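PTS system glucose-specific EIIA component (PDB 2GPR) accepts a phosphoryl group from phospho-HPr on a histidine and passes it to the EIIB domain during glucose uptake by the sugar phosphotransferase system. Local coordinates at residues Gly142-Lys145 / Gln146-Val150. Residues are numbered along the deposited sequence; the frame is centred on the assembly and turned at random.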
ATOM      1  N   GLY A 142      10.269  11.278   0.245  1.00 20.86           N
ATOM      2  CA  GLY A 142       9.918  12.550   0.769  1.00 21.08           C
ATOM      3  C   GLY A 142       8.432  12.730   0.929  1.00 22.24           C
ATOM      4  O   GLY A 142       7.688  11.761   0.971  1.00 19.43           O
ATOM      5  N   GLU A 143       8.046  14.029   1.063  1.00 25.00           N
ATOM      6  CA  GLU A 143       6.697  14.511   1.286  1.00 26.80           C
ATOM      7  C   GLU A 143       5.853  14.432  -0.017  1.00 28.88           C
ATOM      8  O   GLU A 143       6.279  14.889  -1.096  1.00 29.72           O
ATOM      9  CB  GLU A 143       6.774  15.918   1.904  1.00 29.94           C
ATOM     10  CG  GLU A 143       5.808  16.172   3.086  1.00 37.38           C
ATOM     11  CD  GLU A 143       6.123  15.428   4.382  1.00 40.03           C
ATOM     12  OE1 GLU A 143       6.711  14.358   4.418  1.00 41.70           O
ATOM     13  OE2 GLU A 143       5.657  16.041   5.463  1.00 38.81           O
ATOM     14  N   VAL A 144       4.671  13.761   0.063  1.00 28.17           N
ATOM     15  CA  VAL A 144       3.808  13.512  -1.099  1.00 25.10           C
ATOM     16  C   VAL A 144       2.348  13.765  -0.846  1.00 24.81           C
ATOM     17  O   VAL A 144       1.861  13.857   0.260  1.00 24.67           O
ATOM     18  CB  VAL A 144       3.904  12.058  -1.644  1.00 24.27           C
ATOM     19  CG1 VAL A 144       5.305  11.700  -2.122  1.00 23.70           C
ATOM     20  CG2 VAL A 144       3.445  11.048  -0.603  1.00 24.64           C
ATOM     21  N   LYS A 145       1.640  13.806  -1.939  1.00 27.36           N
ATOM     22  CA  LYS A 145       0.233  13.950  -1.919  1.00 27.72           C
ATOM     23  C   LYS A 145      -0.384  12.713  -2.484  1.00 27.10           C
ATOM     24  O   LYS A 145       0.133  12.106  -3.453  1.00 26.58           O
ATOM     25  CB  LYS A 145      -0.190  15.163  -2.693  1.00 29.89           C
ATOM     26  CG  LYS A 145       0.319  16.414  -2.017  1.00 33.10           C
ATOM     27  CD  LYS A 145      -0.711  17.021  -1.077  1.00 38.67           C
ATOM     28  CE  LYS A 145      -1.437  18.250  -1.669  1.00 42.49           C
ATOM     29  NZ  LYS A 145      -1.892  19.241  -0.667  1.00 44.72           N
ATOM     30  N   GLN A 146      -1.485  12.323  -1.868  1.00 25.98           N
ATOM     31  CA  GLN A 146      -2.210  11.142  -2.315  1.00 25.33           C
ATOM     32  C   GLN A 146      -2.533  11.244  -3.810  1.00 26.66           C
ATOM     33  O   GLN A 146      -3.169  12.215  -4.241  1.00 27.32           O
ATOM     34  CB  GLN A 146      -3.519  10.978  -1.507  1.00 21.12           C
ATOM     35  CG  GLN A 146      -4.369   9.811  -1.985  1.00 18.66           C
ATOM     36  CD  GLN A 146      -5.363  10.221  -3.016  1.00 19.95           C
ATOM     37  OE1 GLN A 146      -5.524   9.574  -4.093  1.00 17.52           O
ATOM     38  NE2 GLN A 146      -6.093  11.282  -2.651  1.00 23.26           N
ATOM     39  N   GLY A 147      -2.080  10.258  -4.609  1.00 24.09           N
ATOM     40  CA  GLY A 147      -2.351  10.256  -6.043  1.00 21.03           C
ATOM     41  C   GLY A 147      -1.155  10.761  -6.849  1.00 21.29           C
ATOM     42  O   GLY A 147      -1.256  11.061  -8.046  1.00 22.00           O
ATOM     43  N   ASP A 148      -0.032  10.873  -6.165  1.00 20.22           N
ATOM     44  CA  ASP A 148       1.188  11.347  -6.757  1.00 20.12           C
ATOM     45  C   ASP A 148       1.920  10.163  -7.195  1.00 17.92           C
ATOM     46  O   ASP A 148       1.935   9.196  -6.451  1.00 16.06           O
ATOM     47  CB  ASP A 148       2.103  11.952  -5.642  1.00 20.77           C
ATOM     48  CG  ASP A 148       1.890  13.377  -5.228  1.00 21.73           C
ATOM     49  OD1 ASP A 148       0.842  13.888  -5.740  1.00 23.90           O
ATOM     50  OD2 ASP A 148       2.624  13.981  -4.473  1.00 23.68           O
ATOM     51  N   VAL A 149       2.633  10.252  -8.290  1.00 19.11           N
ATOM     52  CA  VAL A 149       3.470   9.127  -8.611  1.00 20.92           C
ATOM     53  C   VAL A 149       4.587   9.019  -7.559  1.00 24.88           C
ATOM     54  O   VAL A 149       5.120  10.011  -7.082  1.00 26.19           O
ATOM     55  CB  VAL A 149       3.966   9.077 -10.045  1.00 19.17           C
ATOM     56  CG1 VAL A 149       5.036   7.997 -10.160  1.00 19.83           C
ATOM     57  CG2 VAL A 149       2.807   8.725 -10.943  1.00 17.61           C
ATOM     58  N   VAL A 150       4.916   7.792  -7.183  1.00 25.82           N
ATOM     59  CA  VAL A 150       5.828   7.464  -6.098  1.00 22.88           C
ATOM     60  C   VAL A 150       6.811   6.321  -6.470  1.00 22.29           C
ATOM     61  O   VAL A 150       7.784   6.061  -5.782  1.00 24.42           O
ATOM     62  CB  VAL A 150       4.920   7.147  -4.872  1.00 21.82           C
ATOM     63  CG1 VAL A 150       5.387   5.999  -3.990  1.00 23.35           C
ATOM     64  CG2 VAL A 150       4.692   8.399  -4.040  1.00 23.12           C
TER
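A type II beta turn runs from Lys-145 to Asp-148, with Gln-146 and Gly-147 at its corners; the closing bond from Asp-148 N to Lys-145 O (3.0 Å) is weak and, with that oxygen crowded in the model, its geometry is uncertain. Gly-147 takes the third position at a positive phi of 100°, where a side chain would collide with the Gln-146 carbonyl oxygen. The firmer link comes from the Asp-148 side chain, which folds back across the mouth of the turn: Lys-145 N donates to OD2 of Asp-148 at 2.7 Å, nearly straight at 164°, reaching OD2 from well above the carboxylate plane. With chi1 at -84°, the carboxylate of Asp-148 lies beside its own backbone N and faces the start of the turn. OD2 also lies 3.7 Å from CB of Val-144, and OD1 is 3.5 Å from CB of Lys-145, whose chain then runs away from the turn. Deeper in, Val-144 CG1 meets Val-150 CG2 at 3.9 Å, the two buried side chains crossing roughly perpendicularly. Both valines pack on Ala-12 and on Ile-18 of strand 16-19, while Gln-146 N bonds to Asp-15 OD1. The turn leads into strand 149-153, which pairs antiparallel with strand 8-11.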